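Local coordinates for Pex protein (Anabaena sp. PCC 7120, PDB 2DQL) that is associated with the cyanobacterial circadian clock and, as a PadR-like winged-helix protein, probably binds DNA to regulate transcription, at residues E67-Y75 against R87-W95. Sequence-based numbering, arbitrary orientation.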
# COMPACT_ATOMS: atom_id res chain seq x y z
N GLU A 67 19.30 -3.37 -12.76
CA GLU A 67 20.42 -2.97 -13.60
C GLU A 67 21.62 -2.57 -12.75
O GLU A 67 22.76 -2.91 -13.08
CB GLU A 67 20.03 -1.81 -14.52
CG GLU A 67 19.02 -2.18 -15.60
CD GLU A 67 19.30 -1.48 -16.92
OE1 GLU A 67 18.33 -1.10 -17.60
OE2 GLU A 67 20.48 -1.31 -17.27
N ASP A 68 21.38 -1.83 -11.66
CA ASP A 68 22.48 -1.42 -10.79
C ASP A 68 23.24 -2.62 -10.26
O ASP A 68 24.46 -2.58 -10.10
CB ASP A 68 21.96 -0.60 -9.60
CG ASP A 68 21.56 0.82 -9.98
OD1 ASP A 68 21.91 1.28 -11.08
OD2 ASP A 68 20.89 1.48 -9.15
N ASN A 69 22.52 -3.70 -9.99
CA ASN A 69 23.11 -4.92 -9.46
C ASN A 69 23.56 -5.91 -10.54
O ASN A 69 24.01 -7.01 -10.24
CB ASN A 69 22.13 -5.59 -8.50
CG ASN A 69 22.08 -4.90 -7.15
OD1 ASN A 69 22.95 -5.11 -6.31
ND2 ASN A 69 21.08 -4.05 -6.95
N ARG A 70 23.43 -5.49 -11.80
CA ARG A 70 23.83 -6.32 -12.94
C ARG A 70 23.04 -7.62 -13.00
O ARG A 70 23.54 -8.63 -13.51
CB ARG A 70 25.32 -6.66 -12.85
CG ARG A 70 26.23 -5.50 -12.47
CD ARG A 70 26.20 -4.38 -13.49
NE ARG A 70 27.13 -3.31 -13.15
CZ ARG A 70 27.29 -2.19 -13.85
NH1 ARG A 70 26.57 -1.98 -14.94
NH2 ARG A 70 28.16 -1.27 -13.46
N ALA A 71 21.81 -7.60 -12.49
CA ALA A 71 20.96 -8.79 -12.49
C ALA A 71 20.25 -8.97 -13.82
O ALA A 71 19.79 -10.07 -14.14
CB ALA A 71 19.93 -8.69 -11.36
N ILE A 72 20.15 -7.89 -14.59
CA ILE A 72 19.52 -7.95 -15.90
C ILE A 72 20.32 -7.11 -16.88
O ILE A 72 21.09 -6.23 -16.49
CB ILE A 72 18.04 -7.43 -15.88
CG1 ILE A 72 18.00 -5.93 -15.54
CG2 ILE A 72 17.20 -8.24 -14.89
CD1 ILE A 72 16.60 -5.31 -15.68
N THR A 73 20.15 -7.40 -18.16
CA THR A 73 20.82 -6.65 -19.21
C THR A 73 19.72 -6.05 -20.08
O THR A 73 18.67 -6.65 -20.28
CB THR A 73 21.70 -7.54 -20.11
OG1 THR A 73 20.90 -8.57 -20.70
CG2 THR A 73 22.82 -8.18 -19.31
N GLY A 74 19.96 -4.85 -20.59
CA GLY A 74 18.98 -4.22 -21.45
C GLY A 74 19.59 -3.97 -22.81
O GLY A 74 20.81 -3.81 -22.92
N TYR A 75 18.76 -3.95 -23.84
CA TYR A 75 19.23 -3.69 -25.19
C TYR A 75 18.06 -3.18 -26.04
O TYR A 75 16.90 -3.37 -25.68
CB TYR A 75 19.84 -4.95 -25.81
CG TYR A 75 18.84 -5.95 -26.36
CD1 TYR A 75 18.42 -5.88 -27.68
CD2 TYR A 75 18.32 -6.96 -25.55
CE1 TYR A 75 17.50 -6.79 -28.20
CE2 TYR A 75 17.40 -7.88 -26.06
CZ TYR A 75 17.00 -7.78 -27.38
OH TYR A 75 16.08 -8.68 -27.89
N ARG A 87 12.83 -1.19 -25.82
CA ARG A 87 13.88 -1.54 -24.87
C ARG A 87 13.54 -2.87 -24.20
O ARG A 87 12.55 -2.97 -23.47
CB ARG A 87 14.00 -0.44 -23.81
CG ARG A 87 15.21 -0.58 -22.89
CD ARG A 87 16.51 -0.36 -23.65
NE ARG A 87 17.68 -0.38 -22.77
CZ ARG A 87 18.94 -0.43 -23.22
NH1 ARG A 87 19.18 -0.47 -24.52
NH2 ARG A 87 19.95 -0.44 -22.36
N MET A 88 14.35 -3.89 -24.47
CA MET A 88 14.14 -5.23 -23.93
C MET A 88 15.08 -5.55 -22.77
O MET A 88 16.20 -5.04 -22.70
CB MET A 88 14.36 -6.26 -25.03
CG MET A 88 13.51 -6.06 -26.28
SD MET A 88 11.75 -6.30 -26.00
CE MET A 88 11.73 -7.98 -25.40
N TYR A 89 14.63 -6.42 -21.88
CA TYR A 89 15.42 -6.83 -20.73
C TYR A 89 15.53 -8.35 -20.67
O TYR A 89 14.59 -9.05 -21.03
CB TYR A 89 14.77 -6.34 -19.44
CG TYR A 89 14.67 -4.83 -19.35
CD1 TYR A 89 15.77 -4.07 -18.97
CD2 TYR A 89 13.49 -4.17 -19.71
CE1 TYR A 89 15.69 -2.67 -18.95
CE2 TYR A 89 13.41 -2.78 -19.68
CZ TYR A 89 14.51 -2.04 -19.30
OH TYR A 89 14.45 -0.66 -19.31
N GLN A 90 16.68 -8.84 -20.20
CA GLN A 90 16.92 -10.28 -20.06
C GLN A 90 17.64 -10.49 -18.74
O GLN A 90 18.40 -9.63 -18.31
CB GLN A 90 17.83 -10.82 -21.16
CG GLN A 90 17.30 -10.72 -22.56
CD GLN A 90 18.14 -11.53 -23.54
OE1 GLN A 90 19.33 -11.77 -23.32
NE2 GLN A 90 17.52 -11.94 -24.64
N VAL A 91 17.43 -11.63 -18.10
CA VAL A 91 18.15 -11.88 -16.86
C VAL A 91 19.61 -12.10 -17.23
O VAL A 91 19.90 -12.70 -18.26
CB VAL A 91 17.64 -13.15 -16.15
CG1 VAL A 91 18.43 -13.37 -14.87
CG2 VAL A 91 16.17 -13.03 -15.85
N SER A 92 20.53 -11.60 -16.40
CA SER A 92 21.95 -11.80 -16.68
C SER A 92 22.24 -13.29 -16.48
O SER A 92 21.75 -13.91 -15.54
CB SER A 92 22.80 -10.95 -15.73
OG SER A 92 22.60 -9.57 -15.99
N PRO A 93 23.04 -13.88 -17.38
CA PRO A 93 23.39 -15.30 -17.30
C PRO A 93 23.79 -15.82 -15.92
O PRO A 93 23.27 -16.84 -15.46
CB PRO A 93 24.51 -15.43 -18.33
CG PRO A 93 24.11 -14.43 -19.37
CD PRO A 93 23.69 -13.24 -18.53
N GLU A 94 24.71 -15.13 -15.26
CA GLU A 94 25.16 -15.58 -13.95
C GLU A 94 24.18 -15.35 -12.80
O GLU A 94 24.41 -15.82 -11.69
CB GLU A 94 26.51 -14.95 -13.61
CG GLU A 94 27.66 -15.60 -14.35
CD GLU A 94 27.71 -17.10 -14.11
OE1 GLU A 94 27.97 -17.50 -12.95
OE2 GLU A 94 27.48 -17.87 -15.06
N TRP A 95 23.10 -14.63 -13.08
CA TRP A 95 22.09 -14.37 -12.05
C TRP A 95 20.95 -15.39 -12.10
O TRP A 95 19.96 -15.25 -11.39
CB TRP A 95 21.50 -12.97 -12.21
CG TRP A 95 22.20 -11.94 -11.39
CD1 TRP A 95 23.42 -11.38 -11.65
CD2 TRP A 95 21.72 -11.33 -10.18
NE1 TRP A 95 23.73 -10.47 -10.67
CE2 TRP A 95 22.71 -10.42 -9.76
CE3 TRP A 95 20.56 -11.48 -9.42
CZ2 TRP A 95 22.57 -9.65 -8.60
CZ3 TRP A 95 20.42 -10.71 -8.26
CH2 TRP A 95 21.42 -9.81 -7.86
O HOH W 1 17.17 0.33 -19.92
O HOH W 2 19.41 -0.69 -20.02
O HOH W 3 21.33 -11.26 -20.40
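Thr73 and Gln90 form one hydrogen-bonded antiparallel pair, Tyr75 and Met88 the next; Thr73 N reaches Gln90 O at 2.8 Å and Met88 N reaches Tyr75 O at 2.9 Å. Where the strands part, Ser92 takes over: its N donates to Ala71 O almost straight (176°), and its OG to Arg70 O at 2.8 Å, from above the carbonyl plane. Arg70, with positive phi, closes helix 56-68 in a Schellman motif. The pairing is the beta hairpin, or wing, that follows the probable recognition helix 56-68 in the winged-helix fold of PadR-like regulators. Among apolar contacts, Ala71 CB sits 3.4 Å from the six-membered ring centroid, over one face of the indole of Trp95, the N-cap residue of helix 96-112. With an alanine at the Trp95 position, the Ala71 methyl would probably lose its aromatic cover and the turn after helix 56-68 be less firmly tied to the last helix. Met88 CB lies over the Tyr75 ring, whose OH bonds to Glu35. CG1, set between the backbone N and the carbonyl carbon (chi1 65°), carries Ile72 CD1 to within 3.6 Å of Tyr89 CD1; Ile72 also packs on Leu28 and Leu31 of helix 20-31. Among charged groups, Glu67 OE1 meets the Tyr89 ring edge in plane, and a water donating to it accepts from NE of Arg87, whose guanidinium lies flat over the Gly74-Tyr75 peptide.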